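Local coordinates for protein exodeoxyribonuclease III (Methanosarcina mazei, PDB 5J8N) that probably cleaves DNA at abasic sites and trims double-stranded DNA from its 3' ends, as a magnesium-dependent member of the AP/ExoA family of repair nucleases, at residues A[108-113]-A[128-132]; A[125-129]-A[151-155]; A[146-152]-A[221-227]; A[233-239]-A[251-257]. The protein carries 3 engineered substitutions. All blocks are in the same frame, centred on the assembly; numbering follows the deposited sequence. Where two conformers were deposited one is given.

Contact 1 of 4, residues A[108-113]-A[128-132]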
loop_
_atom_site.group_PDB
_atom_site.type_symbol
_atom_site.label_atom_id
_atom_site.label_comp_id
_atom_site.label_asym_id
_atom_site.label_seq_id
_atom_site.Cartn_x
_atom_site.Cartn_y
_atom_site.Cartn_z
ATOM N N LEU A 108 -0.216 8.862 1.729
ATOM C CA LEU A 108 -0.887 8.421 0.490
ATOM C C LEU A 108 -1.044 6.920 0.562
ATOM O O LEU A 108 -0.034 6.202 0.646
ATOM C CB LEU A 108 -0.067 8.814 -0.763
ATOM C CG LEU A 108 0.336 10.312 -0.839
ATOM C CD1 LEU A 108 1.113 10.544 -2.134
ATOM C CD2 LEU A 108 -0.874 11.260 -0.700
ATOM N N ASN A 109 -2.281 6.448 0.510
ATOM C CA ASN A 109 -2.616 5.041 0.566
ATOM C C ASN A 109 -3.052 4.603 -0.835
ATOM O O ASN A 109 -4.028 5.155 -1.352
ATOM C CB ASN A 109 -3.730 4.867 1.593
ATOM C CG ASN A 109 -4.247 3.430 1.673
ATOM O OD1 ASN A 109 -3.581 2.529 1.169
ATOM N ND2 ASN A 109 -5.383 3.205 2.363
ATOM N N ILE A 110 -2.332 3.683 -1.439
ATOM C CA ILE A 110 -2.519 3.400 -2.873
ATOM C C ILE A 110 -2.591 1.923 -3.215
ATOM O O ILE A 110 -1.757 1.138 -2.733
ATOM C CB ILE A 110 -1.367 4.049 -3.703
ATOM C CG1 ILE A 110 -1.185 5.534 -3.298
ATOM C CG2 ILE A 110 -1.631 3.917 -5.222
ATOM C CD1 ILE A 110 -0.024 6.214 -4.015
ATOM N N TYR A 111 -3.565 1.575 -4.035
ATOM C CA TYR A 111 -3.661 0.256 -4.649
ATOM C C TYR A 111 -3.238 0.432 -6.108
ATOM O O TYR A 111 -4.045 0.793 -6.970
ATOM C CB TYR A 111 -5.113 -0.294 -4.538
ATOM C CG TYR A 111 -5.330 -1.621 -5.176
ATOM C CD1 TYR A 111 -4.404 -2.639 -5.047
ATOM C CD2 TYR A 111 -6.457 -1.854 -5.945
ATOM C CE1 TYR A 111 -4.575 -3.875 -5.693
ATOM C CE2 TYR A 111 -6.671 -3.126 -6.538
ATOM C CZ TYR A 111 -5.701 -4.117 -6.407
ATOM O OH TYR A 111 -5.866 -5.349 -7.010
ATOM N N PHE A 112 -1.958 0.219 -6.382
ATOM C CA PHE A 112 -1.479 0.460 -7.764
ATOM C C PHE A 112 -2.033 -0.632 -8.683
ATOM O O PHE A 112 -2.291 -1.767 -8.231
ATOM C CB PHE A 112 0.035 0.436 -7.812
ATOM C CG PHE A 112 0.699 1.631 -7.164
ATOM C CD1 PHE A 112 1.056 1.663 -5.836
ATOM C CD2 PHE A 112 1.010 2.724 -7.962
ATOM C CE1 PHE A 112 1.689 2.801 -5.278
ATOM C CE2 PHE A 112 1.656 3.833 -7.452
ATOM C CZ PHE A 112 2.022 3.854 -6.082
ATOM N N PRO A 113 -2.293 -0.320 -9.953
ATOM C CA PRO A 113 -2.910 -1.307 -10.849
ATOM C C PRO A 113 -2.073 -2.562 -11.084
ATOM O O PRO A 113 -0.849 -2.525 -11.099
ATOM C CB PRO A 113 -3.064 -0.520 -12.170
ATOM C CG PRO A 113 -3.029 0.971 -11.703
ATOM C CD PRO A 113 -2.036 0.987 -10.572
ATOM N N PHE A 128 -0.442 5.235 -14.602
ATOM C CA PHE A 128 -0.744 5.516 -13.192
ATOM C C PHE A 128 0.539 5.802 -12.446
ATOM O O PHE A 128 0.603 6.753 -11.666
ATOM C CB PHE A 128 -1.538 4.333 -12.568
ATOM C CG PHE A 128 -2.068 4.632 -11.204
ATOM C CD1 PHE A 128 -1.243 4.589 -10.126
ATOM C CD2 PHE A 128 -3.440 4.883 -11.012
ATOM C CE1 PHE A 128 -1.700 4.851 -8.833
ATOM C CE2 PHE A 128 -3.914 5.143 -9.728
ATOM C CZ PHE A 128 -3.042 5.126 -8.630
ATOM N N TYR A 129 1.568 4.981 -12.646
ATOM C CA TYR A 129 2.867 5.194 -11.993
ATOM C C TYR A 129 3.363 6.622 -12.350
ATOM O O TYR A 129 3.851 7.330 -11.453
ATOM C CB TYR A 129 3.871 4.169 -12.513
ATOM C CG TYR A 129 3.877 2.818 -11.842
ATOM C CD1 TYR A 129 3.267 2.580 -10.586
ATOM C CD2 TYR A 129 4.584 1.794 -12.440
ATOM C CE1 TYR A 129 3.373 1.301 -9.958
ATOM C CE2 TYR A 129 4.702 0.541 -11.818
ATOM C CZ TYR A 129 4.091 0.312 -10.590
ATOM O OH TYR A 129 4.225 -0.928 -10.008
ATOM N N ASP A 130 3.284 7.023 -13.621
ATOM C CA ASP A 130 3.797 8.342 -14.026
ATOM C C ASP A 130 3.031 9.454 -13.318
ATOM O O ASP A 130 3.616 10.423 -12.832
ATOM C CB ASP A 130 3.652 8.501 -15.533
ATOM C CG ASP A 130 4.659 7.676 -16.313
ATOM O OD1 ASP A 130 5.708 7.326 -15.735
ATOM O OD2 ASP A 130 4.409 7.424 -17.526
ATOM N N ALA A 131 1.700 9.328 -13.261
ATOM C CA ALA A 131 0.875 10.351 -12.621
ATOM C C ALA A 131 1.171 10.406 -11.142
ATOM O O ALA A 131 1.256 11.475 -10.578
ATOM C CB ALA A 131 -0.613 10.098 -12.862
ATOM N N PHE A 132 1.261 9.253 -10.484
ATOM C CA PHE A 132 1.626 9.247 -9.109
ATOM C C PHE A 132 2.981 9.901 -8.836
ATOM O O PHE A 132 3.092 10.699 -7.880
ATOM C CB PHE A 132 1.632 7.790 -8.588
ATOM C CG PHE A 132 2.494 7.635 -7.328
ATOM C CD1 PHE A 132 2.029 8.130 -6.134
ATOM C CD2 PHE A 132 3.782 7.113 -7.386
ATOM C CE1 PHE A 132 2.831 8.049 -4.952
ATOM C CE2 PHE A 132 4.577 7.070 -6.239
ATOM C CZ PHE A 132 4.122 7.572 -5.063
#

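Contact 2 of 4, residues A[125-129]-A[151-155]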
loop_
_atom_site.group_PDB
_atom_site.type_symbol
_atom_site.label_atom_id
_atom_site.label_comp_id
_atom_site.label_asym_id
_atom_site.label_seq_id
_atom_site.Cartn_x
_atom_site.Cartn_y
_atom_site.Cartn_z
ATOM N N LYS A 125 -1.321 0.778 -15.892
ATOM C CA LYS A 125 -0.437 0.709 -14.737
ATOM C C LYS A 125 0.758 1.676 -14.876
ATOM O O LYS A 125 1.050 2.432 -13.942
ATOM C CB LYS A 125 0.068 -0.734 -14.548
ATOM C CG LYS A 125 1.017 -0.909 -13.383
ATOM C CD LYS A 125 1.481 -2.367 -13.316
ATOM C CE LYS A 125 2.363 -2.558 -12.069
ATOM N NZ LYS A 125 2.914 -3.956 -12.036
ATOM N N MET A 126 1.421 1.648 -16.023
ATOM C CA MET A 126 2.576 2.532 -16.215
ATOM C C MET A 126 2.146 4.009 -16.231
ATOM O O MET A 126 2.863 4.870 -15.691
ATOM C CB MET A 126 3.310 2.149 -17.474
ATOM C CG MET A 126 3.899 0.739 -17.483
ATOM S SD MET A 126 5.019 0.379 -16.109
ATOM C CE MET A 126 6.346 1.516 -16.452
ATOM N N ALA A 127 0.994 4.306 -16.823
ATOM C CA ALA A 127 0.493 5.678 -16.827
ATOM C C ALA A 127 0.139 6.128 -15.387
ATOM O O ALA A 127 0.367 7.279 -14.978
ATOM C CB ALA A 127 -0.716 5.776 -17.731
ATOM N N PHE A 128 -0.442 5.235 -14.602
ATOM C CA PHE A 128 -0.744 5.516 -13.192
ATOM C C PHE A 128 0.539 5.802 -12.446
ATOM O O PHE A 128 0.603 6.753 -11.666
ATOM C CB PHE A 128 -1.538 4.333 -12.568
ATOM C CG PHE A 128 -2.068 4.632 -11.204
ATOM C CD1 PHE A 128 -1.243 4.589 -10.126
ATOM C CD2 PHE A 128 -3.440 4.883 -11.012
ATOM C CE1 PHE A 128 -1.700 4.851 -8.833
ATOM C CE2 PHE A 128 -3.914 5.143 -9.728
ATOM C CZ PHE A 128 -3.042 5.126 -8.630
ATOM N N TYR A 129 1.568 4.981 -12.646
ATOM C CA TYR A 129 2.867 5.194 -11.993
ATOM C C TYR A 129 3.363 6.622 -12.350
ATOM O O TYR A 129 3.851 7.330 -11.453
ATOM C CB TYR A 129 3.871 4.169 -12.513
ATOM C CG TYR A 129 3.877 2.818 -11.842
ATOM C CD1 TYR A 129 3.267 2.580 -10.586
ATOM C CD2 TYR A 129 4.584 1.794 -12.440
ATOM C CE1 TYR A 129 3.373 1.301 -9.958
ATOM C CE2 TYR A 129 4.702 0.541 -11.818
ATOM C CZ TYR A 129 4.091 0.312 -10.590
ATOM O OH TYR A 129 4.225 -0.928 -10.008
ATOM N N ASP A 151 0.082 -1.386 -2.188
ATOM C CA ASP A 151 0.398 -2.522 -3.042
ATOM C C ASP A 151 0.853 -1.962 -4.358
ATOM O O ASP A 151 0.027 -1.453 -5.137
ATOM C CB ASP A 151 -0.850 -3.377 -3.158
ATOM C CG ASP A 151 -0.723 -4.515 -4.097
ATOM O OD1 ASP A 151 0.357 -4.770 -4.650
ATOM O OD2 ASP A 151 -1.765 -5.207 -4.301
ATOM N N VAL A 152 2.161 -2.034 -4.583
ATOM C CA VAL A 152 2.765 -1.490 -5.803
ATOM C C VAL A 152 2.551 -2.475 -6.957
ATOM O O VAL A 152 2.701 -2.104 -8.127
ATOM C CB VAL A 152 4.255 -1.233 -5.499
ATOM C CG1 VAL A 152 5.038 -0.790 -6.739
ATOM C CG2 VAL A 152 4.359 -0.184 -4.386
ATOM N N ASN A 153 2.254 -3.748 -6.657
ATOM C CA ASN A 153 2.061 -4.768 -7.699
ATOM C C ASN A 153 3.302 -4.979 -8.562
ATOM O O ASN A 153 3.194 -5.507 -9.679
ATOM C CB ASN A 153 0.811 -4.478 -8.570
ATOM C CG ASN A 153 -0.406 -5.231 -8.085
ATOM O OD1 ASN A 153 -0.340 -6.442 -7.884
ATOM N ND2 ASN A 153 -1.493 -4.510 -7.803
ATOM N N THR A 154 4.479 -4.676 -7.981
ATOM C CA THR A 154 5.770 -4.949 -8.616
ATOM C C THR A 154 6.778 -5.321 -7.556
ATOM O O THR A 154 6.763 -4.700 -6.468
ATOM C CB THR A 154 6.287 -3.680 -9.396
ATOM O OG1 THR A 154 5.344 -3.351 -10.425
ATOM C CG2 THR A 154 7.636 -3.939 -10.072
ATOM N N ALA A 155 7.599 -6.340 -7.842
ATOM C CA ALA A 155 8.758 -6.687 -7.018
ATOM C C ALA A 155 9.949 -5.944 -7.602
ATOM O O ALA A 155 10.284 -6.129 -8.770
ATOM C CB ALA A 155 8.981 -8.239 -7.042
#

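Contact 3 of 4, residues A[146-152]-A[221-227]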
loop_
_atom_site.group_PDB
_atom_site.type_symbol
_atom_site.label_atom_id
_atom_site.label_comp_id
_atom_site.label_asym_id
_atom_site.label_seq_id
_atom_site.Cartn_x
_atom_site.Cartn_y
_atom_site.Cartn_z
ATOM N N LEU A 146 6.380 12.923 3.047
ATOM C CA LEU A 146 5.480 11.967 2.419
ATOM C C LEU A 146 5.700 10.571 2.897
ATOM O O LEU A 146 6.824 10.064 2.863
ATOM C CB LEU A 146 5.695 11.978 0.901
ATOM C CG LEU A 146 5.208 13.289 0.285
ATOM C CD1 LEU A 146 5.906 13.577 -1.028
ATOM C CD2 LEU A 146 3.707 13.240 0.091
ATOM N N VAL A 147 4.608 9.900 3.265
ATOM C CA VAL A 147 4.598 8.477 3.557
ATOM C C VAL A 147 3.658 7.889 2.517
ATOM O O VAL A 147 2.510 8.354 2.399
ATOM C CB VAL A 147 4.078 8.193 4.976
ATOM C CG1 VAL A 147 4.003 6.691 5.230
ATOM C CG2 VAL A 147 4.962 8.831 5.957
ATOM N N ILE A 148 4.115 6.900 1.759
ATOM C CA ILE A 148 3.310 6.276 0.726
ATOM C C ILE A 148 3.248 4.807 0.993
ATOM O O ILE A 148 4.263 4.105 0.961
ATOM C CB ILE A 148 3.910 6.509 -0.683
ATOM C CG1 ILE A 148 4.052 8.025 -0.923
ATOM C CG2 ILE A 148 3.034 5.864 -1.752
ATOM C CD1 ILE A 148 5.511 8.463 -1.123
ATOM N N CYS A 149 2.055 4.303 1.262
ATOM C CA CYS A 149 1.984 2.846 1.525
ATOM C C CYS A 149 1.024 2.225 0.539
ATOM O O CYS A 149 0.019 2.826 0.098
ATOM C CB CYS A 149 1.522 2.549 2.947
ATOM S SG CYS A 149 -0.096 3.201 3.437
ATOM N N GLY A 150 1.274 0.940 0.296
ATOM C CA GLY A 150 0.277 0.165 -0.422
ATOM C C GLY A 150 0.913 -0.887 -1.275
ATOM O O GLY A 150 2.073 -1.304 -1.099
ATOM N N ASP A 151 0.082 -1.386 -2.188
ATOM C CA ASP A 151 0.398 -2.522 -3.042
ATOM C C ASP A 151 0.853 -1.962 -4.358
ATOM O O ASP A 151 0.027 -1.453 -5.137
ATOM C CB ASP A 151 -0.850 -3.377 -3.158
ATOM C CG ASP A 151 -0.723 -4.515 -4.097
ATOM O OD1 ASP A 151 0.357 -4.770 -4.650
ATOM O OD2 ASP A 151 -1.765 -5.207 -4.301
ATOM N N VAL A 152 2.161 -2.034 -4.583
ATOM C CA VAL A 152 2.765 -1.490 -5.803
ATOM C C VAL A 152 2.551 -2.475 -6.957
ATOM O O VAL A 152 2.701 -2.104 -8.127
ATOM C CB VAL A 152 4.255 -1.233 -5.499
ATOM C CG1 VAL A 152 5.038 -0.790 -6.739
ATOM C CG2 VAL A 152 4.359 -0.184 -4.386
ATOM N N LEU A 221 5.403 -7.245 -2.848
ATOM C CA LEU A 221 4.593 -6.311 -3.646
ATOM C C LEU A 221 4.146 -5.102 -2.861
ATOM O O LEU A 221 3.657 -4.140 -3.456
ATOM C CB LEU A 221 3.327 -7.011 -4.171
ATOM C CG LEU A 221 3.612 -8.292 -4.982
ATOM C CD1 LEU A 221 2.312 -8.876 -5.484
ATOM C CD2 LEU A 221 4.518 -7.955 -6.194
ATOM N N ASP A 222 4.259 -5.184 -1.524
ATOM C CA ASP A 222 3.702 -4.154 -0.639
ATOM C C ASP A 222 4.835 -3.451 0.037
ATOM O O ASP A 222 5.779 -4.088 0.533
ATOM C CB ASP A 222 2.766 -4.813 0.393
ATOM C CG ASP A 222 1.671 -5.553 -0.300
ATOM O OD1 ASP A 222 0.673 -4.902 -0.701
ATOM O OD2 ASP A 222 1.827 -6.774 -0.518
ATOM N N TYR A 223 4.737 -2.115 0.117
ATOM C CA TYR A 223 5.849 -1.272 0.550
ATOM C C TYR A 223 5.338 -0.097 1.371
ATOM O O TYR A 223 4.162 0.288 1.248
ATOM C CB TYR A 223 6.575 -0.686 -0.665
ATOM C CG TYR A 223 7.147 -1.649 -1.677
ATOM C CD1 TYR A 223 6.320 -2.309 -2.592
ATOM C CD2 TYR A 223 8.532 -1.813 -1.790
ATOM C CE1 TYR A 223 6.840 -3.168 -3.552
ATOM C CE2 TYR A 223 9.083 -2.694 -2.752
ATOM C CZ TYR A 223 8.206 -3.322 -3.642
ATOM O OH TYR A 223 8.766 -4.122 -4.618
ATOM N N VAL A 224 6.230 0.472 2.156
ATOM C CA VAL A 224 5.980 1.836 2.632
ATOM C C VAL A 224 7.190 2.635 2.231
ATOM O O VAL A 224 8.334 2.336 2.609
ATOM C CB VAL A 224 5.705 1.957 4.151
ATOM C CG1 VAL A 224 5.288 3.383 4.478
ATOM C CG2 VAL A 224 4.624 0.957 4.611
ATOM N N PHE A 225 6.986 3.679 1.437
ATOM C CA PHE A 225 8.028 4.602 1.020
ATOM C C PHE A 225 7.956 5.871 1.818
ATOM O O PHE A 225 6.860 6.279 2.249
ATOM C CB PHE A 225 7.893 4.954 -0.456
ATOM C CG PHE A 225 7.804 3.757 -1.358
ATOM C CD1 PHE A 225 8.964 3.064 -1.726
ATOM C CD2 PHE A 225 6.592 3.335 -1.803
ATOM C CE1 PHE A 225 8.875 1.941 -2.585
ATOM C CE2 PHE A 225 6.483 2.219 -2.663
ATOM C CZ PHE A 225 7.645 1.513 -3.024
ATOM N N VAL A 226 9.095 6.477 2.047
ATOM C CA VAL A 226 9.105 7.837 2.665
ATOM C C VAL A 226 9.961 8.743 1.832
ATOM O O VAL A 226 10.965 8.338 1.237
ATOM C CB VAL A 226 9.581 7.831 4.130
ATOM C CG1 VAL A 226 8.618 6.962 4.999
ATOM C CG2 VAL A 226 11.056 7.367 4.271
ATOM N N SER A 227 9.578 10.010 1.765
ATOM C CA SER A 227 10.494 11.007 1.220
ATOM C C SER A 227 11.740 11.086 2.100
ATOM O O SER A 227 11.700 10.814 3.308
ATOM C CB SER A 227 9.809 12.366 1.124
ATOM O OG SER A 227 9.150 12.671 2.358
#

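Contact 4 of 4, residues A[233-239]-A[251-257]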
loop_
_atom_site.group_PDB
_atom_site.type_symbol
_atom_site.label_atom_id
_atom_site.label_comp_id
_atom_site.label_asym_id
_atom_site.label_seq_id
_atom_site.Cartn_x
_atom_site.Cartn_y
_atom_site.Cartn_z
ATOM N N ASN A 233 13.252 10.038 10.964
ATOM C CA ASN A 233 11.998 9.725 11.692
ATOM C C ASN A 233 11.575 8.278 11.655
ATOM O O ASN A 233 10.709 7.864 12.443
ATOM C CB ASN A 233 10.863 10.589 11.141
ATOM C CG ASN A 233 11.178 12.057 11.288
ATOM O OD1 ASN A 233 11.498 12.724 10.283
ATOM N ND2 ASN A 233 11.139 12.568 12.507
ATOM N N VAL A 234 12.111 7.516 10.711
ATOM C CA VAL A 234 11.723 6.120 10.591
ATOM C C VAL A 234 12.473 5.277 11.591
ATOM O O VAL A 234 13.708 5.180 11.568
ATOM C CB VAL A 234 11.986 5.548 9.180
ATOM C CG1 VAL A 234 11.509 4.106 9.114
ATOM C CG2 VAL A 234 11.321 6.384 8.092
ATOM N N LYS A 235 11.734 4.668 12.528
ATOM C CA LYS A 235 12.407 3.902 13.569
ATOM C C LYS A 235 12.357 2.413 13.329
ATOM O O LYS A 235 13.173 1.701 13.929
ATOM C CB LYS A 235 11.783 4.225 14.904
ATOM C CG LYS A 235 11.850 5.707 15.265
ATOM C CD LYS A 235 13.262 6.217 15.172
ATOM C CE LYS A 235 13.376 7.723 15.441
ATOM N NZ LYS A 235 14.807 8.183 15.420
ATOM N N SER A 236 11.413 1.925 12.546
ATOM C CA SER A 236 11.369 0.507 12.233
ATOM C C SER A 236 10.560 0.353 10.966
ATOM O O SER A 236 9.794 1.256 10.599
ATOM C CB SER A 236 10.706 -0.333 13.367
ATOM O OG SER A 236 9.323 -0.153 13.329
ATOM N N ALA A 237 10.723 -0.782 10.279
ATOM C CA ALA A 237 9.913 -1.115 9.099
ATOM C C ALA A 237 9.768 -2.633 9.058
ATOM O O ALA A 237 10.757 -3.346 9.253
ATOM C CB ALA A 237 10.616 -0.604 7.823
ATOM N N SER A 238 8.540 -3.106 8.873
ATOM C CA SER A 238 8.204 -4.513 9.119
ATOM C C SER A 238 7.443 -5.120 7.972
ATOM O O SER A 238 6.744 -4.423 7.245
ATOM C CB SER A 238 7.326 -4.621 10.394
ATOM O OG SER A 238 8.040 -4.141 11.515
ATOM N N ILE A 239 7.496 -6.465 7.920
ATOM C CA ILE A 239 6.551 -7.262 7.161
ATOM C C ILE A 239 5.955 -8.181 8.215
ATOM O O ILE A 239 6.622 -8.620 9.144
ATOM C CB ILE A 239 7.208 -8.036 6.017
ATOM C CG1 ILE A 239 7.897 -7.049 5.076
ATOM C CG2 ILE A 239 6.185 -8.850 5.238
ATOM C CD1 ILE A 239 8.815 -7.770 4.090
ATOM N N VAL A 251 2.342 -4.915 5.755
ATOM C CA VAL A 251 3.625 -4.287 5.982
ATOM C C VAL A 251 3.442 -3.059 6.825
ATOM O O VAL A 251 2.310 -2.604 7.039
ATOM C CB VAL A 251 4.329 -3.929 4.607
ATOM C CG1 VAL A 251 4.538 -5.176 3.766
ATOM C CG2 VAL A 251 3.519 -2.901 3.815
ATOM N N GLY A 252 4.506 -2.540 7.406
ATOM C CA GLY A 252 4.296 -1.370 8.236
ATOM C C GLY A 252 5.552 -0.600 8.520
ATOM O O GLY A 252 6.646 -1.013 8.153
ATOM N N LEU A 253 5.377 0.495 9.217
ATOM C CA LEU A 253 6.561 1.155 9.753
ATOM C C LEU A 253 6.203 2.005 10.937
ATOM O O LEU A 253 4.996 2.248 11.220
ATOM C CB LEU A 253 7.328 1.969 8.722
ATOM C CG LEU A 253 6.595 3.114 8.043
ATOM C CD1 LEU A 253 6.226 4.246 9.004
ATOM C CD2 LEU A 253 7.532 3.708 6.963
ATOM N N GLU A 254 7.234 2.410 11.673
ATOM C CA GLU A 254 7.060 3.244 12.831
ATOM C C GLU A 254 7.793 4.541 12.620
ATOM O O GLU A 254 8.951 4.508 12.201
ATOM C CB GLU A 254 7.585 2.591 14.097
ATOM C CG GLU A 254 6.677 1.453 14.504
ATOM C CD GLU A 254 7.109 0.889 15.818
ATOM O OE1 GLU A 254 7.924 -0.037 15.773
ATOM O OE2 GLU A 254 6.684 1.408 16.880
ATOM N N LEU A 255 7.096 5.639 12.926
ATOM C CA LEU A 255 7.662 6.990 12.855
ATOM C C LEU A 255 7.674 7.639 14.215
ATOM O O LEU A 255 6.792 7.414 15.035
ATOM C CB LEU A 255 6.857 7.887 11.925
ATOM C CG LEU A 255 6.787 7.416 10.474
ATOM C CD1 LEU A 255 5.595 8.050 9.794
ATOM C CD2 LEU A 255 8.055 7.789 9.731
ATOM N N GLU A 256 8.661 8.489 14.451
ATOM C CA GLU A 256 8.742 9.239 15.676
ATOM C C GLU A 256 9.087 10.669 15.311
ATOM O O GLU A 256 9.989 10.854 14.481
ATOM C CB GLU A 256 9.839 8.671 16.588
ATOM C CG GLU A 256 9.938 9.381 17.886
ATOM C CD GLU A 256 11.073 8.868 18.757
ATOM O OE1 GLU A 256 11.698 9.686 19.448
ATOM O OE2 GLU A 256 11.328 7.657 18.763
ATOM N N PHE A 257 8.371 11.626 15.897
ATOM C CA PHE A 257 8.633 13.053 15.641
ATOM C C PHE A 257 8.860 13.782 16.924
ATOM O O PHE A 257 8.269 13.432 17.928
ATOM C CB PHE A 257 7.456 13.678 14.939
ATOM C CG PHE A 257 7.179 13.085 13.601
ATOM C CD1 PHE A 257 7.802 13.630 12.480
ATOM C CD2 PHE A 257 6.330 12.005 13.444
ATOM C CE1 PHE A 257 7.589 13.104 11.236
ATOM C CE2 PHE A 257 6.105 11.453 12.210
ATOM C CZ PHE A 257 6.732 12.023 11.069
#

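Contact 1 of 4, residues A[108-113]-A[128-132]
Phe112 stands at the centre of an aromatic cluster, with Phe128, Tyr129 and Phe132 of the helix closing round its ring. Its outer edge points into the face of Phe132 in a T-shaped pair, centroids 5.2 Å apart and planes at 89°, CZ lying over the middle of the Phe132 ring. The side of the ring that carries CD2 is the tightest place: CD2 is 3.4 Å from CE1 of Tyr129, whose ring presents its edge there, and 3.6 Å from CE1 of Phe128. One face of Phe112 is covered from within its own segment by CG2 of Ile110. That methyl also meets the edge of Phe128, 3.7 Å from CE1, because CG2 is anti to the backbone N, while CG1 turns the other way and carries CD1 to within 3.5 Å of CD1 of Phe132. Pro113 closes the far end by a CH-pi contact, CD lying over a face of Phe128, 4.0 Å from the ring centroid. Packing thins toward Leu108, whose CD1 comes no nearer than 4.1 Å to CE1 of Phe132 at the ring edge, and on the outer side of the helix Asp130 faces solvent. Strand 106-111 and helix 119-141 run antiparallel here as the first two elements of a beta-alpha-beta unit completed by strand 146-149; Ile148 of that strand touches Phe132, Phe91 meets Phe128 edge-to-face, and Trp180 and Phe184 of helix 175-186 pack on Tyr129 and Phe132.

Contact 2 of 4, residues A[125-129]-A[151-155]
The loop that leaves strand 146-149 carries two predicted active-site residues, Asp151 and Asn153, and Lys125 and Tyr129, one turn apart on helix 119-141, grip the backbone between and at these residues and the Thr154 hydroxyl after them. Tyr129 OH donates to Val152 O at 2.7 Å, the hydroxyl standing 24° from the carbonyl plane, and accepts from Thr154 OG1, also at 2.7 Å. Thr154 OG1 lies in the plane of the tyrosine ring at its edge, so the phenol oxygen sits between a carbonyl and a hydroxyl and its rotation is fixed by both. Beside it CG1 of Val152 comes to 3.4 Å from the same OH. Lys125 reaches the loop fully stretched, CG anti to the backbone N (chi1 179°) and every later torsion extended too, and its CG passes over one face of the Tyr129 ring, toward the rim. Its NZ donates to Asn153 O at 2.8 Å, approaching from above the carbonyl plane, 58° out of it, and to Thr154 OG1 at 3.0 Å. Thr154 OG1 thus links the two helix residues, donating a hydrogen bond to the tyrosine oxygen and accepting one from the ammonium group. Glu177 of helix 175-186 forms a salt bridge with the same NZ. The side chain of Asn153 turns away from the helix, its ND2 bonding to Phe112 O and its OD1 to Asn114. The buried lysine charge is presumably balanced by Glu177, and the bonds to the carbonyls of Val152 and Asn153 would hold the backbone at the predicted transition-state stabiliser, Asn153.

Contact 3 of 4, residues A[146-152]-A[221-227]
Ser227 OG has two partners: Leu146 N donates to it at 2.9 Å along an almost straight line (174°), and Asn229 OD1 is hydrogen-bonded to it as well. The hydroxyl stands between the backbone N and the carbonyl carbon (chi1 48°), taking the place a carbonyl would hold at this end of the strand pair. Strands 146-149 and 222-227 are antiparallel neighbours in one of the two sheets of the DNase I-like fold; Ile148 with Phe225 and Gly150 with Tyr223 are hydrogen-bonded pairs. On the face with Val147 and Cys149, CG1 of Val147 packs 3.6 Å from CG1 of Val224. Asp151 and Asp222 sit on this face too, two like groups with their carboxylate planes at 48° to each other and OD1 to OD1 4.0 Å. Each has a partner for its other oxygen: Asn10 for Asp151, and Ser204 with His248 for Asp222; the Asp222-His248 pair is consistent with the active site of AP endonucleases of this family. The backbone of Gly150 is bent so that a beta carbon would collide with the carbonyl O of Cys149. Past it, CG2 of Val152 touches two neighbouring rings, 3.4 Å from Tyr223 CD1 and 3.6 Å from Phe225 CE2, meeting the latter ring at its edge.

Contact 4 of 4, residues A[233-239]-A[251-257]
With chi1 at -59°, Asn233 holds its CG beside the backbone N, turning the amide toward the end of the neighbouring strand, where ND2 donates to Glu256 O at 2.9 Å, in the plane of both amide and carbonyl. Its CB lies over one face of Phe257, and the amide sits above and beyond the CD1-CE1 rim, planes 25° apart. Ser236 is set by its own torsion, OG between N and the carbonyl carbon (chi1 76°), to donate to Glu254 OE1 at 2.8 Å on the anti side of the carboxylate. A classic beta bulge sets two residues, Lys235 and Ser236, against the single Glu254: Glu254 O takes Lys235 N at 2.8 Å, and Glu254 N gives to Ser236 O. The aliphatic part of Lys235, bent at chi2, lies across Glu256, Lys235 CG 3.8 Å from Glu256 CB. Its NZ bonds to Glu232 O. Apolar contacts gather on the other face, with Val234 CG2 3.9 Å from Leu255 CD2, and Ile239 beside Val251. The two strands form a beta hairpin at one edge of the six-stranded sheet: strand 3-10 pairs with 251-256 on its far side, Val234 and Val251 pack on strand 218-227, and helix 192-196 touches Val234, Ala237 and Ile239.

In the fold
Following the chain, contact 1 closes a short loop from strand 106-111 to helix 119-141. Contact 2 begins on the stretch of helix where contact 1 ends and closes on the loop after strand 146-149. Contact 3 begins where contact 2 ends, sharing Asp151 and Val152, and closes the longest loop, 68 residues, at strand 218-227. Each overlaps its predecessor without nesting, while contact 4 follows in series as a hairpin near the C terminus. Contact 1 packs helix 119-141 on the sheet in which contact 3 pairs strands; contact 4 belongs to the other sheet. The sheets meet where Val226 touches Val234 and Asp222 O touches Val251; contacts 1 and 4 do not touch, their centres about 21 Å apart.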